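Local coordinates for protein dermonecrotic toxin (Pasteurella multocida, PDB 2EBF) that acts as a potent mitogenic and bone-resorbing toxin linked to atrophic rhinitis in pigs, here represented by its C-terminal region, at residues S42-G47 with N161-K166; L76-R81 with M95-E100; L104-Q109 with E113-F118; A152-R157 with R322-E327. All blocks are in the same frame, centred on the assembly; numbering follows the deposited sequence.

Contact 1: S42-G47 with N161-K166; sequences SPFRIG and NEMAGK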
loop_
_atom_site.group_PDB
_atom_site.type_symbol
_atom_site.label_atom_id
_atom_site.label_comp_id
_atom_site.label_asym_id
_atom_site.label_seq_id
_atom_site.Cartn_x
_atom_site.Cartn_y
_atom_site.Cartn_z
ATOM N N SER A 42 22.899 6.441 11.157
ATOM C CA SER A 42 21.738 6.703 10.313
ATOM C C SER A 42 21.041 7.997 10.728
ATOM O O SER A 42 20.853 8.226 11.923
ATOM C CB SER A 42 20.742 5.554 10.407
ATOM O OG SER A 42 19.633 5.829 9.570
ATOM N N PRO A 43 20.650 8.849 9.748
ATOM C CA PRO A 43 19.831 10.005 10.102
ATOM C C PRO A 43 18.464 9.609 10.666
ATOM O O PRO A 43 17.820 10.425 11.331
ATOM C CB PRO A 43 19.641 10.738 8.756
ATOM C CG PRO A 43 19.870 9.680 7.713
ATOM C CD PRO A 43 20.930 8.794 8.297
ATOM N N PHE A 44 18.036 8.371 10.417
ATOM C CA PHE A 44 16.683 7.924 10.781
ATOM C C PHE A 44 16.646 7.069 12.032
ATOM O O PHE A 44 15.787 6.201 12.175
ATOM C CB PHE A 44 16.027 7.186 9.602
ATOM C CG PHE A 44 15.961 8.015 8.343
ATOM C CD1 PHE A 44 16.220 7.446 7.097
ATOM C CD2 PHE A 44 15.675 9.367 8.414
ATOM C CE1 PHE A 44 16.173 8.221 5.928
ATOM C CE2 PHE A 44 15.645 10.168 7.250
ATOM C CZ PHE A 44 15.884 9.580 6.004
ATOM N N ARG A 45 17.561 7.325 12.953
ATOM C CA ARG A 45 17.684 6.447 14.116
ATOM C C ARG A 45 16.665 6.767 15.229
ATOM O O ARG A 45 16.582 6.051 16.226
ATOM C CB ARG A 45 19.120 6.450 14.638
ATOM C CG ARG A 45 19.610 7.785 15.096
ATOM C CD ARG A 45 21.046 7.685 15.584
ATOM N NE ARG A 45 21.484 8.963 16.130
ATOM C CZ ARG A 45 21.923 9.983 15.400
ATOM N NH1 ARG A 45 22.001 9.890 14.069
ATOM N NH2 ARG A 45 22.290 11.103 16.005
ATOM N N ILE A 46 15.877 7.825 15.037
ATOM C CA ILE A 46 14.793 8.183 15.988
ATOM C C ILE A 46 15.348 8.292 17.415
ATOM O O ILE A 46 14.845 7.674 18.368
ATOM C CB ILE A 46 13.568 7.217 15.889
ATOM C CG1 ILE A 46 13.088 7.090 14.438
ATOM C CG2 ILE A 46 12.396 7.714 16.714
ATOM C CD1 ILE A 46 13.476 5.807 13.829
ATOM N N GLY A 47 16.427 9.062 17.537
ATOM C CA GLY A 47 17.135 9.217 18.801
ATOM C C GLY A 47 16.295 9.981 19.803
ATOM O O GLY A 47 15.562 10.910 19.428
ATOM N N ASN A 161 11.903 5.312 4.264
ATOM C CA ASN A 161 12.326 4.283 3.308
ATOM C C ASN A 161 12.552 4.857 1.908
ATOM O O ASN A 161 13.500 4.472 1.217
ATOM C CB ASN A 161 11.320 3.141 3.278
ATOM C CG ASN A 161 11.471 2.225 4.467
ATOM O OD1 ASN A 161 12.527 2.193 5.089
ATOM N ND2 ASN A 161 10.429 1.470 4.784
ATOM N N GLU A 162 11.691 5.777 1.494
ATOM C CA GLU A 162 11.843 6.448 0.197
ATOM C C GLU A 162 13.126 7.297 0.133
ATOM O O GLU A 162 13.870 7.265 -0.868
ATOM C CB GLU A 162 10.620 7.316 -0.096
ATOM C CG GLU A 162 10.509 7.811 -1.552
ATOM C CD GLU A 162 9.153 8.404 -1.894
ATOM O OE1 GLU A 162 8.134 7.872 -1.411
ATOM O OE2 GLU A 162 9.097 9.389 -2.690
ATOM N N MET A 163 13.384 8.050 1.202
ATOM C CA MET A 163 14.558 8.926 1.275
ATOM C C MET A 163 15.850 8.121 1.269
ATOM O O MET A 163 16.875 8.587 0.772
ATOM C CB MET A 163 14.491 9.782 2.537
ATOM C CG MET A 163 13.470 10.921 2.452
ATOM S SD MET A 163 13.519 11.927 3.953
ATOM C CE MET A 163 12.751 10.864 5.135
ATOM N N ALA A 164 15.777 6.914 1.825
ATOM C CA ALA A 164 16.911 5.999 1.918
ATOM C C ALA A 164 17.104 5.142 0.665
ATOM O O ALA A 164 18.125 4.462 0.534
ATOM C CB ALA A 164 16.747 5.097 3.144
ATOM N N GLY A 165 16.128 5.182 -0.248
ATOM C CA GLY A 165 16.174 4.428 -1.496
ATOM C C GLY A 165 15.746 2.980 -1.322
ATOM O O GLY A 165 16.107 2.121 -2.123
ATOM N N LYS A 166 14.963 2.704 -0.286
ATOM C CA LYS A 166 14.512 1.330 -0.002
ATOM C C LYS A 166 13.068 1.062 -0.449
ATOM O O LYS A 166 12.561 -0.053 -0.313
ATOM C CB LYS A 166 14.644 1.029 1.483
ATOM C CG LYS A 166 16.076 1.034 1.993
ATOM C CD LYS A 166 16.101 0.848 3.493
ATOM C CE LYS A 166 16.028 -0.624 3.885
ATOM N NZ LYS A 166 15.754 -0.746 5.338
#

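Contact 2: L76-R81 with M95-E100; sequences LAKLQR and MHELME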
loop_
_atom_site.group_PDB
_atom_site.type_symbol
_atom_site.label_atom_id
_atom_site.label_comp_id
_atom_site.label_asym_id
_atom_site.label_seq_id
_atom_site.Cartn_x
_atom_site.Cartn_y
_atom_site.Cartn_z
ATOM N N LEU A 76 2.187 10.060 30.781
ATOM C CA LEU A 76 3.399 9.562 31.455
ATOM C C LEU A 76 3.704 8.119 31.089
ATOM O O LEU A 76 4.869 7.751 30.870
ATOM C CB LEU A 76 3.242 9.665 32.978
ATOM C CG LEU A 76 3.381 11.051 33.602
ATOM C CD1 LEU A 76 2.896 11.013 35.050
ATOM C CD2 LEU A 76 4.830 11.547 33.525
ATOM N N ALA A 77 2.655 7.301 31.028
ATOM C CA ALA A 77 2.792 5.891 30.652
ATOM C C ALA A 77 3.331 5.750 29.237
ATOM O O ALA A 77 4.236 4.952 28.992
ATOM C CB ALA A 77 1.460 5.169 30.782
ATOM N N LYS A 78 2.764 6.520 28.306
ATOM C CA LYS A 78 3.202 6.494 26.909
ATOM C C LYS A 78 4.635 7.018 26.742
ATOM O O LYS A 78 5.411 6.484 25.947
ATOM C CB LYS A 78 2.233 7.261 26.000
ATOM C CG LYS A 78 2.577 7.105 24.512
ATOM C CD LYS A 78 1.379 6.758 23.654
ATOM C CE LYS A 78 0.619 5.584 24.219
ATOM N NZ LYS A 78 -0.173 4.824 23.223
ATOM N N LEU A 79 4.985 8.058 27.489
ATOM C CA LEU A 79 6.351 8.579 27.442
ATOM C C LEU A 79 7.334 7.489 27.887
ATOM O O LEU A 79 8.393 7.310 27.283
ATOM C CB LEU A 79 6.498 9.799 28.345
ATOM C CG LEU A 79 7.315 11.013 27.870
ATOM C CD1 LEU A 79 7.888 11.771 29.049
ATOM C CD2 LEU A 79 8.372 10.708 26.801
ATOM N N GLN A 80 6.972 6.752 28.934
ATOM C CA GLN A 80 7.820 5.670 29.410
ATOM C C GLN A 80 7.999 4.581 28.357
ATOM O O GLN A 80 9.118 4.124 28.138
ATOM C CB GLN A 80 7.305 5.076 30.722
ATOM C CG GLN A 80 8.286 4.078 31.338
ATOM C CD GLN A 80 9.662 4.686 31.603
ATOM O OE1 GLN A 80 10.632 4.390 30.899
ATOM N NE2 GLN A 80 9.747 5.552 32.610
ATOM N N ARG A 81 6.903 4.184 27.708
ATOM C CA ARG A 81 6.953 3.185 26.634
ATOM C C ARG A 81 7.875 3.617 25.498
ATOM O O ARG A 81 8.582 2.787 24.930
ATOM C CB ARG A 81 5.555 2.875 26.080
ATOM C CG ARG A 81 4.701 1.972 26.968
ATOM C CD ARG A 81 3.493 1.399 26.196
ATOM N NE ARG A 81 3.899 0.427 25.172
ATOM C CZ ARG A 81 3.158 0.040 24.129
ATOM N NH1 ARG A 81 1.933 0.529 23.926
ATOM N NH2 ARG A 81 3.653 -0.843 23.270
ATOM N N MET A 95 5.547 7.639 19.568
ATOM C CA MET A 95 5.752 9.095 19.575
ATOM C C MET A 95 4.603 9.848 18.929
ATOM O O MET A 95 4.108 10.822 19.494
ATOM C CB MET A 95 7.079 9.445 18.921
ATOM C CG MET A 95 8.240 9.071 19.816
ATOM S SD MET A 95 9.811 8.945 18.973
ATOM C CE MET A 95 10.255 10.679 18.807
ATOM N N HIS A 96 4.153 9.379 17.771
ATOM C CA HIS A 96 2.975 9.980 17.129
ATOM C C HIS A 96 1.718 9.852 18.011
ATOM O O HIS A 96 0.937 10.791 18.105
ATOM C CB HIS A 96 2.717 9.369 15.746
ATOM C CG HIS A 96 3.644 9.858 14.667
ATOM N ND1 HIS A 96 4.603 9.054 14.093
ATOM C CD2 HIS A 96 3.726 11.052 14.024
ATOM C CE1 HIS A 96 5.243 9.730 13.150
ATOM N NE2 HIS A 96 4.735 10.947 13.096
ATOM N N GLU A 97 1.540 8.697 18.659
ATOM C CA GLU A 97 0.442 8.486 19.602
ATOM C C GLU A 97 0.484 9.492 20.756
ATOM O O GLU A 97 -0.560 10.061 21.125
ATOM C CB GLU A 97 0.446 7.044 20.135
ATOM C CG GLU A 97 0.081 5.982 19.078
ATOM C CD GLU A 97 0.250 4.543 19.573
ATOM O OE1 GLU A 97 0.625 4.344 20.735
ATOM O OE2 GLU A 97 0.008 3.602 18.791
ATOM N N LEU A 98 1.676 9.733 21.301
ATOM C CA LEU A 98 1.842 10.716 22.379
ATOM C C LEU A 98 1.478 12.116 21.911
ATOM O O LEU A 98 0.851 12.882 22.650
ATOM C CB LEU A 98 3.281 10.739 22.896
ATOM C CG LEU A 98 3.508 10.949 24.409
ATOM C CD1 LEU A 98 4.912 11.438 24.738
ATOM C CD2 LEU A 98 2.429 11.757 25.159
ATOM N N MET A 99 1.891 12.454 20.694
ATOM C CA MET A 99 1.513 13.737 20.110
ATOM C C MET A 99 -0.012 13.885 20.127
ATOM O O MET A 99 -0.520 14.911 20.563
ATOM C CB MET A 99 2.038 13.877 18.681
ATOM C CG MET A 99 3.552 14.043 18.535
ATOM S SD MET A 99 3.896 14.194 16.767
ATOM C CE MET A 99 5.665 14.026 16.764
ATOM N N GLU A 100 -0.737 12.853 19.675
ATOM C CA GLU A 100 -2.207 12.908 19.702
ATOM C C GLU A 100 -2.764 13.099 21.123
ATOM O O GLU A 100 -3.648 13.936 21.327
ATOM C CB GLU A 100 -2.884 11.720 18.998
ATOM C CG GLU A 100 -4.434 11.829 19.069
ATOM C CD GLU A 100 -5.195 10.730 18.336
ATOM O OE1 GLU A 100 -4.628 10.044 17.460
ATOM O OE2 GLU A 100 -6.396 10.563 18.643
HETATM O O HOH W 1 0.962 1.358 20.766
#

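Contact 3: L104-Q109 with E113-F118; sequences LYEESQ and ERLNAF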
loop_
_atom_site.group_PDB
_atom_site.type_symbol
_atom_site.label_atom_id
_atom_site.label_comp_id
_atom_site.label_asym_id
_atom_site.label_seq_id
_atom_site.Cartn_x
_atom_site.Cartn_y
_atom_site.Cartn_z
ATOM N N LEU A 104 -5.190 16.170 22.227
ATOM C CA LEU A 104 -6.495 15.956 22.829
ATOM C C LEU A 104 -6.603 16.635 24.196
ATOM O O LEU A 104 -7.630 17.234 24.513
ATOM C CB LEU A 104 -6.779 14.460 22.972
ATOM C CG LEU A 104 -7.032 13.660 21.685
ATOM C CD1 LEU A 104 -7.086 12.170 21.992
ATOM C CD2 LEU A 104 -8.324 14.103 20.996
ATOM N N TYR A 105 -5.534 16.538 24.987
ATOM C CA TYR A 105 -5.473 17.178 26.297
ATOM C C TYR A 105 -5.568 18.692 26.170
ATOM O O TYR A 105 -6.327 19.329 26.906
ATOM C CB TYR A 105 -4.182 16.790 27.014
ATOM C CG TYR A 105 -4.074 17.330 28.425
ATOM C CD1 TYR A 105 -4.456 16.549 29.521
ATOM C CD2 TYR A 105 -3.585 18.619 28.664
ATOM C CE1 TYR A 105 -4.346 17.030 30.813
ATOM C CE2 TYR A 105 -3.470 19.110 29.953
ATOM C CZ TYR A 105 -3.853 18.311 31.021
ATOM O OH TYR A 105 -3.753 18.797 32.298
ATOM N N GLU A 106 -4.795 19.251 25.242
ATOM C CA GLU A 106 -4.792 20.685 24.949
ATOM C C GLU A 106 -6.192 21.164 24.548
ATOM O O GLU A 106 -6.628 22.238 24.949
ATOM C CB GLU A 106 -3.789 20.976 23.832
ATOM C CG GLU A 106 -3.631 22.430 23.451
ATOM C CD GLU A 106 -2.670 22.616 22.294
ATOM O OE1 GLU A 106 -2.825 21.931 21.253
ATOM O OE2 GLU A 106 -1.753 23.447 22.427
ATOM N N GLU A 107 -6.882 20.338 23.771
ATOM C CA GLU A 107 -8.240 20.623 23.318
ATOM C C GLU A 107 -9.234 20.534 24.488
ATOM O O GLU A 107 -10.105 21.394 24.640
ATOM C CB GLU A 107 -8.602 19.651 22.187
ATOM C CG GLU A 107 -9.928 19.911 21.487
ATOM C CD GLU A 107 -10.251 18.858 20.428
ATOM O OE1 GLU A 107 -9.915 17.661 20.620
ATOM O OE2 GLU A 107 -10.863 19.230 19.398
ATOM N N SER A 108 -9.083 19.510 25.325
ATOM C CA SER A 108 -10.023 19.284 26.423
ATOM C C SER A 108 -9.756 20.138 27.675
ATOM O O SER A 108 -10.686 20.420 28.442
ATOM C CB SER A 108 -10.112 17.790 26.767
ATOM O OG SER A 108 -9.019 17.378 27.572
ATOM N N GLN A 109 -8.503 20.548 27.882
ATOM C CA GLN A 109 -8.135 21.384 29.035
ATOM C C GLN A 109 -7.281 22.591 28.639
ATOM O O GLN A 109 -6.096 22.644 28.977
ATOM C CB GLN A 109 -7.383 20.563 30.093
ATOM C CG GLN A 109 -8.117 19.337 30.610
ATOM C CD GLN A 109 -7.550 18.840 31.926
ATOM O OE1 GLN A 109 -7.220 19.631 32.814
ATOM N NE2 GLN A 109 -7.433 17.525 32.059
ATOM N N GLU A 113 -2.602 24.184 33.688
ATOM C CA GLU A 113 -1.280 24.693 34.012
ATOM C C GLU A 113 -0.164 23.699 33.632
ATOM O O GLU A 113 1.017 24.017 33.748
ATOM C CB GLU A 113 -1.220 25.120 35.488
ATOM C CG GLU A 113 -1.829 24.128 36.494
ATOM C CD GLU A 113 -3.366 24.178 36.632
ATOM O OE1 GLU A 113 -3.866 24.826 37.592
ATOM O OE2 GLU A 113 -4.073 23.546 35.807
ATOM N N ARG A 114 -0.546 22.509 33.162
ATOM C CA ARG A 114 0.416 21.515 32.654
ATOM C C ARG A 114 0.776 21.750 31.189
ATOM O O ARG A 114 1.688 21.115 30.659
ATOM C CB ARG A 114 -0.143 20.101 32.778
ATOM C CG ARG A 114 -0.543 19.679 34.172
ATOM C CD ARG A 114 -0.675 18.172 34.203
ATOM N NE ARG A 114 -1.557 17.677 35.254
ATOM C CZ ARG A 114 -1.237 17.583 36.546
ATOM N NH1 ARG A 114 -0.047 17.977 36.989
ATOM N NH2 ARG A 114 -2.124 17.095 37.405
ATOM N N LEU A 115 0.054 22.653 30.533
ATOM C CA LEU A 115 0.198 22.853 29.090
ATOM C C LEU A 115 1.558 23.349 28.602
ATOM O O LEU A 115 2.001 22.946 27.530
ATOM C CB LEU A 115 -0.928 23.730 28.534
ATOM C CG LEU A 115 -2.176 22.948 28.125
ATOM C CD1 LEU A 115 -3.252 23.896 27.601
ATOM C CD2 LEU A 115 -1.833 21.894 27.078
ATOM N N ASN A 116 2.222 24.215 29.363
ATOM C CA ASN A 116 3.580 24.632 28.997
ATOM C C ASN A 116 4.516 23.429 28.816
ATOM O O ASN A 116 5.237 23.339 27.816
ATOM C CB ASN A 116 4.171 25.607 30.029
ATOM C CG ASN A 116 3.703 27.039 29.829
ATOM O OD1 ASN A 116 2.905 27.334 28.934
ATOM N ND2 ASN A 116 4.202 27.940 30.669
ATOM N N ALA A 117 4.490 22.514 29.785
ATOM C CA ALA A 117 5.310 21.294 29.745
ATOM C C ALA A 117 4.911 20.385 28.576
ATOM O O ALA A 117 5.776 19.857 27.878
ATOM C CB ALA A 117 5.198 20.532 31.069
ATOM N N PHE A 118 3.607 20.213 28.369
ATOM C CA PHE A 118 3.104 19.300 27.336
ATOM C C PHE A 118 3.436 19.807 25.931
ATOM O O PHE A 118 3.820 19.032 25.050
ATOM C CB PHE A 118 1.594 19.068 27.494
ATOM C CG PHE A 118 1.220 18.182 28.671
ATOM C CD1 PHE A 118 -0.104 17.815 28.883
ATOM C CD2 PHE A 118 2.190 17.706 29.557
ATOM C CE1 PHE A 118 -0.466 17.002 29.968
ATOM C CE2 PHE A 118 1.835 16.887 30.636
ATOM C CZ PHE A 118 0.503 16.539 30.840
#

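Contact 4: A152-R157 with R322-E327; sequences ARFLLR and RLSLME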
loop_
_atom_site.group_PDB
_atom_site.type_symbol
_atom_site.label_atom_id
_atom_site.label_comp_id
_atom_site.label_asym_id
_atom_site.label_seq_id
_atom_site.Cartn_x
_atom_site.Cartn_y
_atom_site.Cartn_z
ATOM N N ALA A 152 0.065 8.678 10.365
ATOM C CA ALA A 152 1.369 9.338 10.483
ATOM C C ALA A 152 2.520 8.339 10.592
ATOM O O ALA A 152 3.575 8.519 9.980
ATOM C CB ALA A 152 1.383 10.306 11.662
ATOM N N ARG A 153 2.321 7.288 11.383
ATOM C CA ARG A 153 3.331 6.252 11.528
ATOM C C ARG A 153 3.676 5.612 10.186
ATOM O O ARG A 153 4.846 5.454 9.848
ATOM C CB ARG A 153 2.834 5.175 12.484
ATOM C CG ARG A 153 3.849 4.060 12.709
ATOM C CD ARG A 153 3.265 2.957 13.593
ATOM N NE ARG A 153 4.262 1.904 13.799
ATOM C CZ ARG A 153 4.024 0.752 14.425
ATOM N NH1 ARG A 153 2.819 0.494 14.906
ATOM N NH2 ARG A 153 4.990 -0.144 14.560
ATOM N N PHE A 154 2.643 5.242 9.432
ATOM C CA PHE A 154 2.811 4.611 8.137
ATOM C C PHE A 154 3.485 5.572 7.161
ATOM O O PHE A 154 4.414 5.202 6.446
ATOM C CB PHE A 154 1.447 4.181 7.579
ATOM C CG PHE A 154 1.503 3.694 6.160
ATOM C CD1 PHE A 154 1.631 2.338 5.883
ATOM C CD2 PHE A 154 1.452 4.596 5.097
ATOM C CE1 PHE A 154 1.696 1.887 4.569
ATOM C CE2 PHE A 154 1.518 4.152 3.776
ATOM C CZ PHE A 154 1.642 2.807 3.514
ATOM N N LEU A 155 3.012 6.810 7.147
ATOM C CA LEU A 155 3.540 7.781 6.203
ATOM C C LEU A 155 4.991 8.148 6.486
ATOM O O LEU A 155 5.770 8.273 5.549
ATOM C CB LEU A 155 2.647 9.015 6.124
ATOM C CG LEU A 155 1.267 8.767 5.500
ATOM C CD1 LEU A 155 0.354 9.927 5.835
ATOM C CD2 LEU A 155 1.322 8.514 3.973
ATOM N N LEU A 156 5.361 8.313 7.754
ATOM C CA LEU A 156 6.772 8.616 8.078
ATOM C C LEU A 156 7.685 7.423 7.781
ATOM O O LEU A 156 8.797 7.593 7.304
ATOM C CB LEU A 156 6.951 9.094 9.525
ATOM C CG LEU A 156 8.386 9.480 9.908
ATOM C CD1 LEU A 156 8.877 10.671 9.072
ATOM C CD2 LEU A 156 8.415 9.844 11.357
ATOM N N ARG A 157 7.200 6.217 8.053
ATOM C CA ARG A 157 7.922 5.005 7.719
ATOM C C ARG A 157 8.207 4.942 6.236
ATOM O O ARG A 157 9.343 4.693 5.832
ATOM C CB ARG A 157 7.116 3.772 8.151
ATOM C CG ARG A 157 7.636 2.465 7.607
ATOM C CD ARG A 157 6.538 1.406 7.648
ATOM N NE ARG A 157 6.006 1.239 8.995
ATOM C CZ ARG A 157 4.765 0.849 9.277
ATOM N NH1 ARG A 157 3.899 0.588 8.302
ATOM N NH2 ARG A 157 4.385 0.732 10.540
ATOM N N ARG A 322 -6.046 0.282 5.104
ATOM C CA ARG A 322 -6.287 1.016 3.859
ATOM C C ARG A 322 -4.978 1.547 3.279
ATOM O O ARG A 322 -4.755 1.481 2.075
ATOM C CB ARG A 322 -7.262 2.172 4.065
ATOM C CG ARG A 322 -8.625 1.747 4.578
ATOM C CD ARG A 322 -9.727 1.907 3.580
ATOM N NE ARG A 322 -10.385 3.200 3.689
ATOM C CZ ARG A 322 -11.663 3.412 4.007
ATOM N NH1 ARG A 322 -12.505 2.420 4.288
ATOM N NH2 ARG A 322 -12.099 4.659 4.052
ATOM N N LEU A 323 -4.107 2.071 4.130
ATOM C CA LEU A 323 -2.824 2.567 3.628
ATOM C C LEU A 323 -1.961 1.445 3.065
ATOM O O LEU A 323 -1.345 1.597 2.013
ATOM C CB LEU A 323 -2.074 3.345 4.709
ATOM C CG LEU A 323 -2.721 4.694 5.014
ATOM C CD1 LEU A 323 -2.298 5.150 6.383
ATOM C CD2 LEU A 323 -2.347 5.723 3.912
ATOM N N SER A 324 -1.921 0.317 3.767
ATOM C CA SER A 324 -1.180 -0.840 3.289
ATOM C C SER A 324 -1.756 -1.386 1.990
ATOM O O SER A 324 -1.005 -1.811 1.130
ATOM C CB SER A 324 -1.181 -1.965 4.334
ATOM O OG SER A 324 -0.562 -1.525 5.538
ATOM N N LEU A 325 -3.076 -1.416 1.857
ATOM C CA LEU A 325 -3.682 -1.944 0.630
ATOM C C LEU A 325 -3.452 -1.023 -0.558
ATOM O O LEU A 325 -3.155 -1.492 -1.657
ATOM C CB LEU A 325 -5.178 -2.232 0.811
ATOM C CG LEU A 325 -5.506 -3.392 1.763
ATOM C CD1 LEU A 325 -7.010 -3.487 2.005
ATOM C CD2 LEU A 325 -4.965 -4.722 1.243
ATOM N N MET A 326 -3.590 0.280 -0.323
ATOM C CA MET A 326 -3.318 1.299 -1.352
ATOM C C MET A 326 -1.891 1.220 -1.874
ATOM O O MET A 326 -1.650 1.307 -3.080
ATOM C CB MET A 326 -3.604 2.695 -0.802
ATOM C CG MET A 326 -3.551 3.815 -1.858
ATOM S SD MET A 326 -4.714 3.510 -3.206
ATOM C CE MET A 326 -4.717 5.146 -3.961
ATOM N N GLU A 327 -0.936 1.103 -0.960
ATOM C CA GLU A 327 0.454 0.933 -1.330
ATOM C C GLU A 327 0.637 -0.278 -2.256
ATOM O O GLU A 327 1.351 -0.186 -3.244
ATOM C CB GLU A 327 1.311 0.794 -0.069
ATOM C CG GLU A 327 2.793 0.707 -0.329
ATOM C CD GLU A 327 3.585 0.533 0.947
ATOM O OE1 GLU A 327 3.206 -0.315 1.779
ATOM O OE2 GLU A 327 4.590 1.244 1.108
#

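Contact 1: S42-G47 with N161-K166
The ring of F44 reaches across to the last helical turn of 151-164 and meets M163 and A164 with its far end. CZ of F44 lies 3.5 Å from the methyl CE of M163, and CE1 of F44 is 4.2 Å from CB of A164, which sits at the ring edge near its plane. The M163 chain runs straight through chi2 and then bends at SD (chi3 -73°), which brings CE beside CZ and CE2 of F44, obliquely to the ring. SD of M163 is 5.1 Å from the F44 ring centroid, also obliquely placed. On the other segment, F44 holds CG anti to its carbonyl carbon and beside the backbone N (chi1 -57°), a torsion that swings CZ to M163. One ring face is covered by CG of P43, 4.1 Å above the plane. A type I turn from S42 to R45 holds the peptide behind the ring. There OG of S42 accepts from N of F44 at 3.1 Å, an ST turn, and NH1 of R45 donates to O of S42. L571 also packs on F44. G165 is the first residue to leave the helix. The whole is a Met-aromatic contact that packs the loop before helix 54-60 on the last turn of helix 151-164, which a Schellman motif closes.

Contact 2: L76-R81 with M95-E100
K78 and E97 join the two helices through a salt bridge, with NZ of K78 2.7 Å from OE1 of E97. The ammonium approaches on the anti side of that oxygen and 35° out of the carboxylate plane, and the lysine chain comes in nearly perpendicular to the glutamate. A water lies beyond the pair, donating to OE1 of E97 at 3.0 Å and accepting only a weak bond from NH1 of R81. Beneath the charges, the aliphatic part of K78 does the packing: its CD is 3.7 Å from CB of E97, while its CG lies 4.0 Å from CG of L98, the lysine and leucine chains lying side by side and pointing opposite ways. K78 gets there by bending at chi2 and again at chi3 (-51°), which lays its methylenes over the neighbouring helix before NZ turns to the carboxylate. Deeper still, CD1 of L98 touches CG of L79 at 4.0 Å. Segments 76-81 and 95-100 run antiparallel (162°), their axes 9.6 Å apart at closest approach. L57 of helix 54-60 packs on L79, and L125 of helix 115-129 on L98, so both leucines belong to the interior of the helical membrane localization domain. The contact thus pairs an apolar seam with a charged outer edge, where the lysine serves both layers and the second cation, R81, probably adds a modest electrostatic pull through water.

Contact 3: L104-Q109 with E113-F118
Y105 and F118 form the tight centre of this contact, an edge-to-face pair with the edge of F118 directed at the tyrosine face. Their centroids are 4.8 Å apart and the planes stand at 68°. CE1 of F118 lies over the middle of the Y105 ring, and CD1 of F118 comes to 3.6 Å from CD2 of Y105. Y105 leaves its helix with CG anti to the backbone N (chi1 -176°), which sends the ring across toward the next helix. CB of Q109 covers part of its opposite face, and CD2 of L115 meets its edge, 4.0 Å from CD2 of Y105. The same leucine methyl crosses over to E106, 3.9 Å from its CB, while CD1 of L115 rests 3.4 Å from the backbone O of Q109. At the tip of the tyrosine, OH lies alongside the extended chain of R114, 3.7 Å from its CD. This is packing; the hydroxyl is hydrogen-bonded to S112 and lies at the edge of the R114 guanidinium, whose NH1 bonds the carbonyl of A61.

The outer side is looser and polar. The carboxylate of E106 leaves the apolar cluster to form salt bridges with R119 and R122, and Q109 is only partly covered, its OE1 weakly bonded to K66. L104, which takes no part in the packing, touches bound glucose. The chemistry is therefore divided: aromatic and aliphatic groups close the helical hairpin inside, while the buried hydroxyl of Y105 and NH1 of R114 are satisfied by S112 and A61, which probably fixes the orientation of both side chains.

Contact 4: A152-R157 with R322-E327
F154 has CG anti to its backbone N (chi1 172°), and with the ring turned crosswise it reaches from helix 151-164 to helix 312-333 and presents one face to L323. E327 takes the same first torsion and extends fully beyond CG, bringing its carboxylate to the rim of that ring. The main contact is a CH-pi interaction: CB of L323 stands 3.6 Å from the F154 ring centroid and only 7° off the ring normal, nearly straight above the centre. CD1 of L323 continues along the base of the ring, 4.0 Å from CB of F154. At the far end, CZ of F154 lies 3.6 Å from the backbone O of L323, so the ring covers part of the helix backbone as well as its side chains.

OE1 of E327 sits at the ring edge near its plane, 3.9 Å from CE1 of F154, with the carboxylate plane steeply inclined to the ring. An anion at the edge faces the weakly positive ring hydrogens, which would probably be mildly favourable. S324 flanks CE1 of F154 with its OG at 4.2 Å, although that hydroxyl is hydrogen-bonded to the carbonyl of S320 in its own helix.

L174 of helix 171-180 also packs on F154. Segments 152-157 and 322-327 run 34° from parallel, their axes 10.9 Å apart at closest approach, a wide separation bridged by the phenylalanine. This is helix-helix packing through one large aromatic, joining helix 151-164 to a helix of the C2 region.

In the fold
Contacts 2 and 3 share helix 88-108 within the membrane localization domain, their centres 14 Å apart, and contact 3 carries the chain round to helix 115-129. Contact 1 encloses both along the sequence and touches contact 2 directly, CG2 of I46 lying 3.6 Å from SD of M95. Helix 151-164 serves contacts 1 and 4, whose centres are 16 Å apart; its A152 packs on H96 of contact 2, CB to CD2 3.4 Å, so this helix ties the helical domain to the C2 region. Glucose units of one glycan pocket touch L104 of contact 3; a bound glucose lies about 10 Å from the E97 side chain. The phosphonate site at G624-S628, with the C620-C626 disulfide, belongs to the C3 part of the chain.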